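Endo-alpha-mannosidase (PDB 4ACY) is an endo-acting alpha-mannosidase of glycoside hydrolase family 99 that probably cleaves internal alpha-1,2-mannosidic bonds in N-glycan-type mannose chains. Local coordinates at residues 45-50 with 152-157; 84-87 with 91-94; 163-168 with 216-221; 309-314 with 366-371. One frame throughout, in Å; residues are numbered along the deposited sequence. Where two conformers were deposited one is given.

Overall arrangement
All four contacts belong to one TIM barrel, eight parallel strands ringed by helices. Contact 1, about 8 Å from the centre of the chain, lies at the ends of strands 42-46 and 148-153, at the probable substrate pocket. Both segments of contact 2, centre about 20 Å away, fall in sequence between the two of contact 1, in the long excursion leading to helix 102-115. Contact 3 follows, on helix 161-175 directly after strand 148-153, and touches contact 1 where Phe-156 packs on Asn-167 and Thr-163. Contact 4 comes last and joins two helices; like contact 3 it belongs to the outer layer. Contacts 2 and 3, centres about 38 Å apart, flank the chain's centre.

Contact 1: 45-50 with 152-157; sequences FYYNWY and HIEPFN. With FMT (formic acid), chain F.
Phe-45 and His-152 meet at the mouth of the TIM barrel, where strands 42-46 and 148-153 run out into loops. His-152 is the side chain to follow. From CB, its CG lies anti to the backbone N (chi1 -167°), which brings one imidazole face against Phe-45 CE1, the two side chains crossing nearly at right angles. CG sits 4.0 Å from Phe-45 CE1, and ND1 comes to 3.4 Å from Phe-45 CD1; the ring planes are inclined by 33°, an oblique pair. ND1 also bonds water 1 at 2.9 Å, in the imidazole plane, and that water donates to Tyr-46 O. His-152 CE1 lies 3.2 Å from O2 of the bound formic acid. NE2 is hydrogen-bonded to Tyr-246 OH. Glu-154 OE2 stands over the opposite imidazole face, toward its rim, and is itself hydrogen-bonded to Thr-123 OG1. With an alanine in place of the histidine, Tyr-246 OH and water 1 would probably each lose a partner, and a gap would open beside the Phe-45 ring. Active sites of TIM barrels lie at this end of the strands, so the formic acid, probably from the crystallisation liquor, may mark part of the substrate pocket. Glu-154 OE2 is 2.7 Å from its O2; Tyr-47 OH, also hydrogen-bonded to Tyr-248 OH, donates to formic acid O2 at 2.5 Å, close to the tyrosine ring plane.

Contact 2: 84-87 with 91-94; sequences DDIA and YPEL
Ile-86 meets Tyr-91 and Pro-92 through the end of its side chain, and this apolar packing makes the larger part of the contact. Its CG1 sits between the backbone N and the carbonyl carbon (chi1 66°), and chi2 is extended (167°), sending CD1 out to the aromatic ring. CD1 reaches 3.5 Å from Tyr-91 CD2, approaching obliquely, and 3.7 Å from Pro-92 CD. That same proline carbon rests above one face of the Tyr-91 ring, toward its rim, so the methyl, the ring and the pyrrolidine close on one another.

The polar part runs through one water. Tyr-91 OH is 3.9 Å from Asp-84 OD1, and water 2 bridges them: it donates to Asp-84 OD1 at 2.7 Å and lies 2.8 Å from Tyr-91 OH, near the plane of the phenol ring. The carboxylate and ring planes stand 70° apart.

Tyr-349 ties both sides together, meeting Tyr-91 edge-to-face while its hydroxyl is hydrogen-bonded to Asp-84 O and Ile-86 N. Side chains and a water join these two pieces of the loop. It belongs to the long excursion between the first barrel strand and helix 102-115, the kind of beta-to-alpha loop that TIM barrels elaborate around the mouth of the pocket.

Contact 3: 163-168 with 216-221; sequences TVRENI and RNTKYD
An ST turn overlapping a type I beta turn, Thr-218 to Asp-221, sets Thr-218 and Tyr-220 against Arg-165 and Ile-168 of barrel helix 161-175. Thr-218 OG1 accepts from Tyr-220 N at 2.9 Å and is also hydrogen-bonded to Val-215 O. Its methyl CG2 faces the helix, 4.1 Å from Arg-165 NH2. The arginine reaches this far because its chain is extended from CG to NE; its guanidinium is held by Ile-213 O at NE and by Ser-214 O at NH2. With an alanine for Thr-218, Tyr-220 N and Val-215 O would probably lose their hydroxyl mate and Arg-165 its methyl neighbour, leaving the turn less firmly held.

Ile-168 and Tyr-220 run antiparallel, side by side. Ile-168 CG2 lies 4.0 Å from Tyr-220 CB and 3.6 Å from Tyr-220 O, a carbonyl oxygen buried here with no partner in the model. The phenol hydroxyl bonds Asp-173 further along the helix, and Lys-219 CG covers the centre of one ring face. Within the loop, Arg-216 NH1 forms a salt bridge with Asp-221 OD1 at 2.9 Å. Segment 216-221 is an alpha-to-beta loop, between helix 200-207 and strand 223-227, packed on an outer-layer helix as in TIM barrels.

Contact 4: 309-314 with 366-371; sequences DMYKAA and YWVDEF
The Trp-367 indole has Tyr-311 CB over one face and the Tyr-366 ring, from its own helix, over the other; its CD1 lies at the Tyr-366 ring edge, in plane. This is the seam between outer helices 305-316 and 359-376 of the TIM barrel, whose segments run nearly parallel (18°) with axes 10.4 Å apart. Trp-367 CG is anti to the carbonyl carbon (chi1 -76°), which lays the indole against Tyr-311 CB. The CH-pi contacts are reciprocal: Trp-367 CB is 3.4 Å from the Tyr-311 ring centroid, and Tyr-311 CB is 3.9 Å from that of the Trp-367 five-membered ring. The ring planes are only 12° apart but slid, so they barely overlap. Asp-308 holds the indole NE1. On the barrel side, Tyr-311 packs on Ile-322 and Ile-324, and its OH touches Val-368 CG2 at 3.7 Å. Further out, Lys-312 CB lies 3.9 Å from Trp-367 CH2, and water 3 accepts from Lys-312 NZ at 3.0 Å and donates to Glu-370 OE1 at 2.7 Å.

Contact 1: 45-50 with 152-157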
loop_
_atom_site.group_PDB
_atom_site.type_symbol
_atom_site.label_atom_id
_atom_site.label_comp_id
_atom_site.label_asym_id
_atom_site.label_seq_id
_atom_site.Cartn_x
_atom_site.Cartn_y
_atom_site.Cartn_z
ATOM N N PHE A 45 -3.389 0.208 0.293
ATOM C CA PHE A 45 -2.119 0.109 1.023
ATOM C C PHE A 45 -2.188 0.931 2.326
ATOM O O PHE A 45 -2.357 2.169 2.313
ATOM C CB PHE A 45 -0.920 0.457 0.121
ATOM C CG PHE A 45 -0.633 -0.623 -0.893
ATOM C CD1 PHE A 45 -0.303 -1.920 -0.463
ATOM C CD2 PHE A 45 -0.739 -0.370 -2.258
ATOM C CE1 PHE A 45 -0.081 -2.954 -1.402
ATOM C CE2 PHE A 45 -0.498 -1.394 -3.196
ATOM C CZ PHE A 45 -0.178 -2.680 -2.772
ATOM N N TYR A 46 -2.104 0.220 3.443
ATOM C CA TYR A 46 -2.343 0.813 4.759
ATOM C C TYR A 46 -1.048 0.867 5.560
ATOM O O TYR A 46 -0.290 -0.115 5.589
ATOM C CB TYR A 46 -3.381 -0.024 5.519
ATOM C CG TYR A 46 -3.770 0.602 6.837
ATOM C CD1 TYR A 46 -4.780 1.573 6.894
ATOM C CD2 TYR A 46 -3.122 0.251 8.017
ATOM C CE1 TYR A 46 -5.112 2.182 8.089
ATOM C CE2 TYR A 46 -3.454 0.857 9.239
ATOM C CZ TYR A 46 -4.463 1.820 9.262
ATOM O OH TYR A 46 -4.785 2.443 10.462
ATOM N N TYR A 47 -0.813 1.996 6.230
ATOM C CA TYR A 47 0.409 2.241 6.992
ATOM C C TYR A 47 0.106 2.417 8.474
ATOM O O TYR A 47 -0.718 3.258 8.866
ATOM C CB TYR A 47 1.187 3.433 6.393
ATOM C CG TYR A 47 1.621 3.075 4.992
ATOM C CD1 TYR A 47 0.751 3.216 3.914
ATOM C CD2 TYR A 47 2.869 2.490 4.760
ATOM C CE1 TYR A 47 1.113 2.804 2.636
ATOM C CE2 TYR A 47 3.235 2.080 3.494
ATOM C CZ TYR A 47 2.359 2.235 2.440
ATOM O OH TYR A 47 2.726 1.831 1.171
ATOM N N ASN A 48 0.740 1.571 9.276
ATOM C CA ASN A 48 0.480 1.523 10.716
ATOM C C ASN A 48 1.676 2.023 11.526
ATOM O O ASN A 48 1.924 1.606 12.676
ATOM C CB ASN A 48 0.064 0.110 11.128
ATOM C CG ASN A 48 1.203 -0.896 11.005
ATOM O OD1 ASN A 48 2.197 -0.656 10.311
ATOM N ND2 ASN A 48 1.069 -2.021 11.698
ATOM N N TRP A 49 2.394 2.962 10.933
ATOM C CA TRP A 49 3.663 3.394 11.489
ATOM C C TRP A 49 3.606 4.728 12.222
ATOM O O TRP A 49 4.635 5.216 12.654
ATOM C CB TRP A 49 4.767 3.386 10.419
ATOM C CG TRP A 49 4.520 4.205 9.176
ATOM C CD1 TRP A 49 3.729 5.322 9.037
ATOM C CD2 TRP A 49 5.115 3.975 7.899
ATOM N NE1 TRP A 49 3.803 5.797 7.734
ATOM C CE2 TRP A 49 4.656 4.988 7.024
ATOM C CE3 TRP A 49 6.025 3.017 7.415
ATOM C CZ2 TRP A 49 5.056 5.059 5.681
ATOM C CZ3 TRP A 49 6.425 3.086 6.084
ATOM C CH2 TRP A 49 5.940 4.099 5.229
ATOM N N TYR A 50 2.403 5.272 12.409
ATOM C CA TYR A 50 2.257 6.612 12.980
ATOM C C TYR A 50 2.145 6.515 14.486
ATOM O O TYR A 50 1.559 5.581 15.003
ATOM C CB TYR A 50 1.044 7.327 12.394
ATOM C CG TYR A 50 1.164 7.506 10.897
ATOM C CD1 TYR A 50 2.034 8.454 10.358
ATOM C CD2 TYR A 50 0.435 6.704 10.024
ATOM C CE1 TYR A 50 2.169 8.608 8.985
ATOM C CE2 TYR A 50 0.547 6.862 8.648
ATOM C CZ TYR A 50 1.432 7.794 8.141
ATOM O OH TYR A 50 1.551 7.911 6.781
ATOM N N HIS A 152 1.779 -6.466 3.562
ATOM C CA HIS A 152 2.667 -5.862 2.582
ATOM C C HIS A 152 4.080 -5.968 3.138
ATOM O O HIS A 152 4.453 -5.226 4.040
ATOM C CB HIS A 152 2.264 -4.384 2.391
ATOM C CG HIS A 152 2.890 -3.732 1.194
ATOM N ND1 HIS A 152 2.744 -2.391 0.931
ATOM C CD2 HIS A 152 3.631 -4.235 0.177
ATOM C CE1 HIS A 152 3.373 -2.088 -0.196
ATOM N NE2 HIS A 152 3.927 -3.190 -0.672
ATOM N N ILE A 153 4.843 -6.939 2.642
ATOM C CA ILE A 153 6.167 -7.234 3.199
ATOM C C ILE A 153 7.203 -6.237 2.698
ATOM O O ILE A 153 7.496 -6.168 1.500
ATOM C CB ILE A 153 6.599 -8.674 2.876
ATOM C CG1 ILE A 153 5.513 -9.657 3.325
ATOM C CG2 ILE A 153 7.980 -9.017 3.514
ATOM C CD1 ILE A 153 5.303 -9.751 4.827
ATOM N N GLU A 154 7.755 -5.473 3.637
ATOM C CA GLU A 154 8.613 -4.343 3.290
ATOM C C GLU A 154 10.079 -4.768 3.296
ATOM O O GLU A 154 10.377 -5.881 3.730
ATOM C CB GLU A 154 8.377 -3.188 4.256
ATOM C CG GLU A 154 6.925 -2.677 4.230
ATOM C CD GLU A 154 6.634 -1.742 3.078
ATOM O OE1 GLU A 154 7.546 -1.469 2.256
ATOM O OE2 GLU A 154 5.468 -1.262 2.999
ATOM N N PRO A 155 10.987 -3.900 2.790
ATOM C CA PRO A 155 12.424 -4.257 2.765
ATOM C C PRO A 155 13.097 -4.043 4.114
ATOM O O PRO A 155 13.862 -3.093 4.297
ATOM C CB PRO A 155 13.008 -3.321 1.684
ATOM C CG PRO A 155 11.818 -2.701 0.983
ATOM C CD PRO A 155 10.738 -2.669 2.022
ATOM N N PHE A 156 12.792 -4.928 5.056
ATOM C CA PHE A 156 13.338 -4.838 6.386
ATOM C C PHE A 156 14.784 -5.319 6.396
ATOM O O PHE A 156 15.226 -6.022 5.471
ATOM C CB PHE A 156 12.468 -5.610 7.382
ATOM C CG PHE A 156 12.249 -7.060 7.021
ATOM C CD1 PHE A 156 13.208 -8.022 7.336
ATOM C CD2 PHE A 156 11.064 -7.465 6.401
ATOM C CE1 PHE A 156 13.003 -9.373 7.024
ATOM C CE2 PHE A 156 10.847 -8.817 6.074
ATOM C CZ PHE A 156 11.822 -9.769 6.384
ATOM N N ASN A 157 15.521 -4.883 7.412
ATOM C CA ASN A 157 16.922 -5.257 7.557
ATOM C C ASN A 157 17.062 -6.783 7.555
ATOM O O ASN A 157 16.354 -7.489 8.284
ATOM C CB ASN A 157 17.532 -4.632 8.823
ATOM C CG ASN A 157 18.122 -3.241 8.579
ATOM O OD1 ASN A 157 18.251 -2.439 9.506
ATOM N ND2 ASN A 157 18.486 -2.953 7.330
HETATM C C FMT F . 5.927 0.865 0.625
HETATM O O1 FMT F . 6.358 2.020 0.726
HETATM O O2 FMT F . 4.847 0.494 1.091
HETATM O O HOH W 1 1.027 -1.038 2.911
#

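Contact 2: 84-87 with 91-94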
loop_
_atom_site.group_PDB
_atom_site.type_symbol
_atom_site.label_atom_id
_atom_site.label_comp_id
_atom_site.label_asym_id
_atom_site.label_seq_id
_atom_site.Cartn_x
_atom_site.Cartn_y
_atom_site.Cartn_z
ATOM N N ASP A 84 2.491 21.524 14.856
ATOM C CA ASP A 84 1.747 21.296 13.610
ATOM C C ASP A 84 2.650 21.271 12.358
ATOM O O ASP A 84 2.170 21.427 11.243
ATOM C CB ASP A 84 0.584 22.301 13.438
ATOM C CG ASP A 84 -0.412 22.282 14.620
ATOM O OD1 ASP A 84 -0.405 21.324 15.426
ATOM O OD2 ASP A 84 -1.197 23.247 14.740
ATOM N N ASP A 85 3.949 21.062 12.569
ATOM C CA ASP A 85 4.953 21.036 11.489
ATOM C C ASP A 85 5.282 19.570 11.249
ATOM O O ASP A 85 6.131 18.996 11.937
ATOM C CB ASP A 85 6.198 21.820 11.933
ATOM C CG ASP A 85 7.289 21.917 10.847
ATOM O OD1 ASP A 85 7.037 21.612 9.662
ATOM O OD2 ASP A 85 8.408 22.352 11.201
ATOM N N ILE A 86 4.571 18.962 10.306
ATOM C CA ILE A 86 4.579 17.506 10.171
ATOM C C ILE A 86 5.064 17.031 8.788
ATOM O O ILE A 86 4.996 17.768 7.801
ATOM C CB ILE A 86 3.203 16.869 10.534
ATOM C CG1 ILE A 86 2.113 17.270 9.533
ATOM C CG2 ILE A 86 2.797 17.226 11.998
ATOM C CD1 ILE A 86 0.838 16.417 9.675
ATOM N N ALA A 87 5.533 15.784 8.740
ATOM C CA ALA A 87 6.279 15.269 7.584
ATOM C C ALA A 87 5.414 14.803 6.403
ATOM O O ALA A 87 5.496 13.641 5.958
ATOM C CB ALA A 87 7.207 14.157 8.034
ATOM N N TYR A 91 -2.467 17.634 5.352
ATOM C CA TYR A 91 -2.609 17.538 6.798
ATOM C C TYR A 91 -3.834 16.677 7.122
ATOM O O TYR A 91 -4.929 16.963 6.623
ATOM C CB TYR A 91 -2.756 18.938 7.416
ATOM C CG TYR A 91 -2.579 18.932 8.905
ATOM C CD1 TYR A 91 -3.642 18.618 9.753
ATOM C CD2 TYR A 91 -1.336 19.205 9.477
ATOM C CE1 TYR A 91 -3.468 18.574 11.131
ATOM C CE2 TYR A 91 -1.154 19.163 10.851
ATOM C CZ TYR A 91 -2.229 18.849 11.667
ATOM O OH TYR A 91 -2.060 18.804 13.030
ATOM N N PRO A 92 -3.668 15.635 7.956
ATOM C CA PRO A 92 -4.814 14.739 8.193
ATOM C C PRO A 92 -5.977 15.367 8.979
ATOM O O PRO A 92 -5.757 16.108 9.949
ATOM C CB PRO A 92 -4.218 13.624 9.050
ATOM C CG PRO A 92 -2.734 13.624 8.732
ATOM C CD PRO A 92 -2.443 15.123 8.601
ATOM N N GLU A 93 -7.192 15.016 8.580
ATOM C CA GLU A 93 -8.369 15.328 9.381
ATOM C C GLU A 93 -8.186 14.843 10.826
ATOM O O GLU A 93 -8.559 15.542 11.785
ATOM C CB GLU A 93 -9.615 14.701 8.764
ATOM C CG GLU A 93 -10.868 15.074 9.560
ATOM C CD GLU A 93 -12.116 14.338 9.139
ATOM O OE1 GLU A 93 -12.040 13.317 8.442
ATOM O OE2 GLU A 93 -13.203 14.801 9.533
ATOM N N LEU A 94 -7.589 13.661 10.983
ATOM C CA LEU A 94 -7.405 13.063 12.312
ATOM C C LEU A 94 -6.147 13.545 13.052
ATOM O O LEU A 94 -5.809 13.050 14.133
ATOM C CB LEU A 94 -7.475 11.531 12.222
ATOM C CG LEU A 94 -8.806 10.977 11.712
ATOM C CD1 LEU A 94 -8.739 9.467 11.646
ATOM C CD2 LEU A 94 -9.971 11.383 12.617
HETATM O O HOH W 2 0.026 18.683 14.939
#

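Contact 3: 163-168 with 216-221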
loop_
_atom_site.group_PDB
_atom_site.type_symbol
_atom_site.label_atom_id
_atom_site.label_comp_id
_atom_site.label_asym_id
_atom_site.label_seq_id
_atom_site.Cartn_x
_atom_site.Cartn_y
_atom_site.Cartn_z
ATOM N N THR A 163 14.307 -15.200 5.694
ATOM C CA THR A 163 13.662 -14.362 6.703
ATOM C C THR A 163 12.237 -13.996 6.255
ATOM O O THR A 163 11.348 -13.807 7.083
ATOM C CB THR A 163 14.490 -13.114 7.080
ATOM O OG1 THR A 163 14.690 -12.304 5.924
ATOM C CG2 THR A 163 15.866 -13.527 7.666
ATOM N N VAL A 164 12.017 -13.938 4.946
ATOM C CA VAL A 164 10.639 -13.776 4.441
ATOM C C VAL A 164 9.812 -15.011 4.847
ATOM O O VAL A 164 8.698 -14.870 5.345
ATOM C CB VAL A 164 10.592 -13.494 2.922
ATOM C CG1 VAL A 164 9.153 -13.581 2.371
ATOM C CG2 VAL A 164 11.201 -12.114 2.622
ATOM N N ARG A 165 10.375 -16.212 4.682
ATOM C CA ARG A 165 9.688 -17.427 5.138
ATOM C C ARG A 165 9.298 -17.319 6.602
ATOM O O ARG A 165 8.164 -17.604 6.966
ATOM C CB ARG A 165 10.529 -18.694 4.909
ATOM C CG ARG A 165 9.673 -19.970 4.962
ATOM C CD ARG A 165 10.518 -21.232 4.838
ATOM N NE ARG A 165 9.740 -22.396 4.367
ATOM C CZ ARG A 165 8.888 -23.111 5.101
ATOM N NH1 ARG A 165 8.655 -22.814 6.373
ATOM N NH2 ARG A 165 8.248 -24.136 4.549
ATOM N N GLU A 166 10.233 -16.876 7.439
ATOM C CA GLU A 166 9.980 -16.775 8.873
ATOM C C GLU A 166 8.850 -15.799 9.164
ATOM O O GLU A 166 8.045 -16.002 10.085
ATOM C CB GLU A 166 11.246 -16.347 9.618
ATOM C CG GLU A 166 12.392 -17.361 9.532
ATOM C CD GLU A 166 13.735 -16.792 9.989
ATOM O OE1 GLU A 166 13.793 -15.627 10.435
ATOM O OE2 GLU A 166 14.744 -17.512 9.881
ATOM N N ASN A 167 8.800 -14.727 8.375
ATOM C CA ASN A 167 7.730 -13.736 8.521
ATOM C C ASN A 167 6.365 -14.215 8.066
ATOM O O ASN A 167 5.355 -13.885 8.697
ATOM C CB ASN A 167 8.098 -12.425 7.834
ATOM C CG ASN A 167 8.963 -11.558 8.715
ATOM O OD1 ASN A 167 8.457 -10.779 9.517
ATOM N ND2 ASN A 167 10.279 -11.723 8.601
ATOM N N ILE A 168 6.336 -14.976 6.972
ATOM C CA ILE A 168 5.108 -15.628 6.531
ATOM C C ILE A 168 4.628 -16.562 7.636
ATOM O O ILE A 168 3.451 -16.564 7.981
ATOM C CB ILE A 168 5.290 -16.394 5.189
ATOM C CG1 ILE A 168 5.637 -15.418 4.060
ATOM C CG2 ILE A 168 4.025 -17.203 4.838
ATOM C CD1 ILE A 168 6.221 -16.093 2.819
ATOM N N ARG A 216 5.335 -23.987 -0.647
ATOM C CA ARG A 216 4.273 -24.490 -1.499
ATOM C C ARG A 216 3.735 -25.783 -0.911
ATOM O O ARG A 216 4.498 -26.678 -0.520
ATOM C CB ARG A 216 4.746 -24.715 -2.931
ATOM C CG ARG A 216 5.186 -23.450 -3.697
ATOM C CD ARG A 216 4.125 -22.365 -3.636
ATOM N NE ARG A 216 4.513 -21.197 -4.434
ATOM C CZ ARG A 216 3.794 -20.079 -4.525
ATOM N NH1 ARG A 216 2.638 -19.971 -3.889
ATOM N NH2 ARG A 216 4.233 -19.072 -5.273
ATOM N N ASN A 217 2.412 -25.833 -0.812
ATOM C CA ASN A 217 1.693 -26.990 -0.286
ATOM C C ASN A 217 1.973 -27.280 1.180
ATOM O O ASN A 217 1.769 -28.398 1.663
ATOM C CB ASN A 217 1.888 -28.199 -1.203
ATOM C CG ASN A 217 1.335 -27.941 -2.582
ATOM O OD1 ASN A 217 0.231 -27.398 -2.732
ATOM N ND2 ASN A 217 2.095 -28.311 -3.599
ATOM N N THR A 218 2.442 -26.250 1.879
ATOM C CA THR A 218 2.486 -26.240 3.328
ATOM C C THR A 218 1.330 -25.366 3.780
ATOM O O THR A 218 0.652 -24.755 2.956
ATOM C CB THR A 218 3.805 -25.634 3.867
ATOM O OG1 THR A 218 3.790 -24.210 3.673
ATOM C CG2 THR A 218 5.005 -26.222 3.160
ATOM N N LYS A 219 1.109 -25.287 5.088
ATOM C CA LYS A 219 0.091 -24.411 5.634
ATOM C C LYS A 219 0.454 -22.929 5.428
ATOM O O LYS A 219 -0.350 -22.053 5.741
ATOM C CB LYS A 219 -0.098 -24.689 7.127
ATOM C CG LYS A 219 1.047 -24.170 7.991
ATOM C CD LYS A 219 0.762 -24.339 9.478
ATOM C CE LYS A 219 -0.277 -23.336 9.985
ATOM N NZ LYS A 219 -0.372 -23.429 11.473
ATOM N N TYR A 220 1.664 -22.682 4.927
ATOM C CA TYR A 220 2.194 -21.317 4.714
ATOM C C TYR A 220 2.114 -20.879 3.252
ATOM O O TYR A 220 2.704 -19.856 2.842
ATOM C CB TYR A 220 3.626 -21.211 5.258
ATOM C CG TYR A 220 3.665 -21.534 6.720
ATOM C CD1 TYR A 220 2.942 -20.770 7.634
ATOM C CD2 TYR A 220 4.376 -22.636 7.193
ATOM C CE1 TYR A 220 2.936 -21.079 8.992
ATOM C CE2 TYR A 220 4.382 -22.952 8.551
ATOM C CZ TYR A 220 3.660 -22.171 9.440
ATOM O OH TYR A 220 3.665 -22.480 10.783
ATOM N N ASP A 221 1.372 -21.647 2.453
ATOM C CA ASP A 221 1.230 -21.332 1.045
ATOM C C ASP A 221 0.253 -20.163 0.889
ATOM O O ASP A 221 -0.480 -19.816 1.818
ATOM C CB ASP A 221 0.735 -22.561 0.253
ATOM C CG ASP A 221 1.168 -22.533 -1.195
ATOM O OD1 ASP A 221 1.631 -21.473 -1.673
ATOM O OD2 ASP A 221 1.052 -23.566 -1.876
#

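Contact 4: 309-314 with 366-371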
loop_
_atom_site.group_PDB
_atom_site.type_symbol
_atom_site.label_atom_id
_atom_site.label_comp_id
_atom_site.label_asym_id
_atom_site.label_seq_id
_atom_site.Cartn_x
_atom_site.Cartn_y
_atom_site.Cartn_z
ATOM N N ASP A 309 -8.689 9.257 -13.967
ATOM C CA ASP A 309 -7.979 8.735 -15.137
ATOM C C ASP A 309 -7.241 7.426 -14.825
ATOM O O ASP A 309 -7.273 6.459 -15.607
ATOM C CB ASP A 309 -6.987 9.779 -15.675
ATOM C CG ASP A 309 -7.669 10.964 -16.378
ATOM O OD1 ASP A 309 -8.859 10.882 -16.748
ATOM O OD2 ASP A 309 -6.996 11.993 -16.593
HETATM N N MSE A 310 -6.578 7.400 -13.673
HETATM C CA MSE A 310 -5.768 6.244 -13.304
HETATM C C MSE A 310 -6.652 5.040 -12.954
HETATM O O MSE A 310 -6.363 3.910 -13.363
HETATM C CB MSE A 310 -4.821 6.579 -12.145
HETATM C CG MSE A 310 -3.676 5.588 -12.004
HETATM SE SE MSE A 310 -2.288 6.321 -10.873
HETATM C CE MSE A 310 -0.847 5.089 -11.317
ATOM N N TYR A 311 -7.722 5.290 -12.204
ATOM C CA TYR A 311 -8.616 4.202 -11.799
ATOM C C TYR A 311 -9.318 3.617 -13.026
ATOM O O TYR A 311 -9.413 2.400 -13.165
ATOM C CB TYR A 311 -9.620 4.682 -10.745
ATOM C CG TYR A 311 -9.905 3.690 -9.630
ATOM C CD1 TYR A 311 -10.310 2.380 -9.914
ATOM C CD2 TYR A 311 -9.803 4.074 -8.287
ATOM C CE1 TYR A 311 -10.600 1.471 -8.885
ATOM C CE2 TYR A 311 -10.086 3.170 -7.245
ATOM C CZ TYR A 311 -10.476 1.868 -7.564
ATOM O OH TYR A 311 -10.762 0.943 -6.582
ATOM N N LYS A 312 -9.766 4.489 -13.931
ATOM C CA LYS A 312 -10.390 4.033 -15.174
ATOM C C LYS A 312 -9.442 3.143 -15.974
ATOM O O LYS A 312 -9.851 2.094 -16.474
ATOM C CB LYS A 312 -10.884 5.217 -16.021
ATOM C CG LYS A 312 -11.602 4.815 -17.335
ATOM C CD LYS A 312 -12.818 3.906 -17.085
ATOM C CE LYS A 312 -13.823 3.972 -18.235
ATOM N NZ LYS A 312 -14.845 2.886 -18.101
ATOM N N ALA A 313 -8.176 3.545 -16.077
ATOM C CA ALA A 313 -7.157 2.723 -16.752
ATOM C C ALA A 313 -6.999 1.340 -16.097
ATOM O O ALA A 313 -6.860 0.333 -16.790
ATOM C CB ALA A 313 -5.822 3.445 -16.789
ATOM N N ALA A 314 -7.010 1.302 -14.768
ATOM C CA ALA A 314 -6.897 0.034 -14.039
ATOM C C ALA A 314 -8.087 -0.880 -14.333
ATOM O O ALA A 314 -7.909 -2.065 -14.593
ATOM C CB ALA A 314 -6.745 0.264 -12.550
ATOM N N TYR A 366 -17.274 5.185 -5.783
ATOM C CA TYR A 366 -17.721 5.302 -7.173
ATOM C C TYR A 366 -16.945 4.373 -8.102
ATOM O O TYR A 366 -17.527 3.634 -8.894
ATOM C CB TYR A 366 -17.583 6.753 -7.656
ATOM C CG TYR A 366 -17.825 6.894 -9.129
ATOM C CD1 TYR A 366 -19.122 6.973 -9.626
ATOM C CD2 TYR A 366 -16.760 6.923 -10.036
ATOM C CE1 TYR A 366 -19.354 7.086 -10.984
ATOM C CE2 TYR A 366 -16.977 7.030 -11.400
ATOM C CZ TYR A 366 -18.284 7.121 -11.863
ATOM O OH TYR A 366 -18.524 7.237 -13.203
ATOM N N TRP A 367 -15.622 4.417 -8.006
ATOM C CA TRP A 367 -14.772 3.576 -8.841
ATOM C C TRP A 367 -14.871 2.086 -8.508
ATOM O O TRP A 367 -14.834 1.246 -9.410
ATOM C CB TRP A 367 -13.323 4.071 -8.784
ATOM C CG TRP A 367 -13.192 5.305 -9.612
ATOM C CD1 TRP A 367 -12.869 6.559 -9.183
ATOM C CD2 TRP A 367 -13.436 5.405 -11.014
ATOM N NE1 TRP A 367 -12.876 7.440 -10.241
ATOM C CE2 TRP A 367 -13.222 6.757 -11.379
ATOM C CE3 TRP A 367 -13.804 4.484 -12.002
ATOM C CZ2 TRP A 367 -13.384 7.216 -12.687
ATOM C CZ3 TRP A 367 -13.953 4.943 -13.317
ATOM C CH2 TRP A 367 -13.739 6.294 -13.641
ATOM N N VAL A 368 -14.995 1.763 -7.228
ATOM C CA VAL A 368 -15.254 0.377 -6.824
ATOM C C VAL A 368 -16.546 -0.133 -7.487
ATOM O O VAL A 368 -16.582 -1.246 -8.004
ATOM C CB VAL A 368 -15.263 0.194 -5.277
ATOM C CG1 VAL A 368 -15.769 -1.199 -4.870
ATOM C CG2 VAL A 368 -13.869 0.434 -4.694
ATOM N N ASP A 369 -17.594 0.687 -7.496
ATOM C CA ASP A 369 -18.828 0.274 -8.166
ATOM C C ASP A 369 -18.629 0.092 -9.681
ATOM O O ASP A 369 -19.134 -0.879 -10.264
ATOM C CB ASP A 369 -19.977 1.229 -7.867
ATOM C CG ASP A 369 -21.285 0.762 -8.475
ATOM O OD1 ASP A 369 -21.796 -0.305 -8.069
ATOM O OD2 ASP A 369 -21.788 1.461 -9.372
ATOM N N GLU A 370 -17.879 0.999 -10.307
ATOM C CA GLU A 370 -17.544 0.853 -11.727
ATOM C C GLU A 370 -16.759 -0.432 -11.965
ATOM O O GLU A 370 -16.949 -1.110 -12.970
ATOM C CB GLU A 370 -16.740 2.051 -12.248
ATOM C CG GLU A 370 -17.517 3.350 -12.353
ATOM C CD GLU A 370 -18.705 3.243 -13.291
ATOM O OE1 GLU A 370 -18.518 2.876 -14.473
ATOM O OE2 GLU A 370 -19.822 3.541 -12.832
ATOM N N PHE A 371 -15.859 -0.749 -11.038
ATOM C CA PHE A 371 -15.044 -1.959 -11.129
ATOM C C PHE A 371 -15.911 -3.224 -11.038
ATOM O O PHE A 371 -15.737 -4.163 -11.830
ATOM C CB PHE A 371 -13.967 -1.922 -10.037
ATOM C CG PHE A 371 -13.149 -3.182 -9.908
ATOM C CD1 PHE A 371 -12.334 -3.631 -10.946
ATOM C CD2 PHE A 371 -13.159 -3.885 -8.714
ATOM C CE1 PHE A 371 -11.558 -4.778 -10.801
ATOM C CE2 PHE A 371 -12.387 -5.039 -8.557
ATOM C CZ PHE A 371 -11.584 -5.480 -9.605
HETATM O O HOH W 3 -16.495 4.024 -15.820
#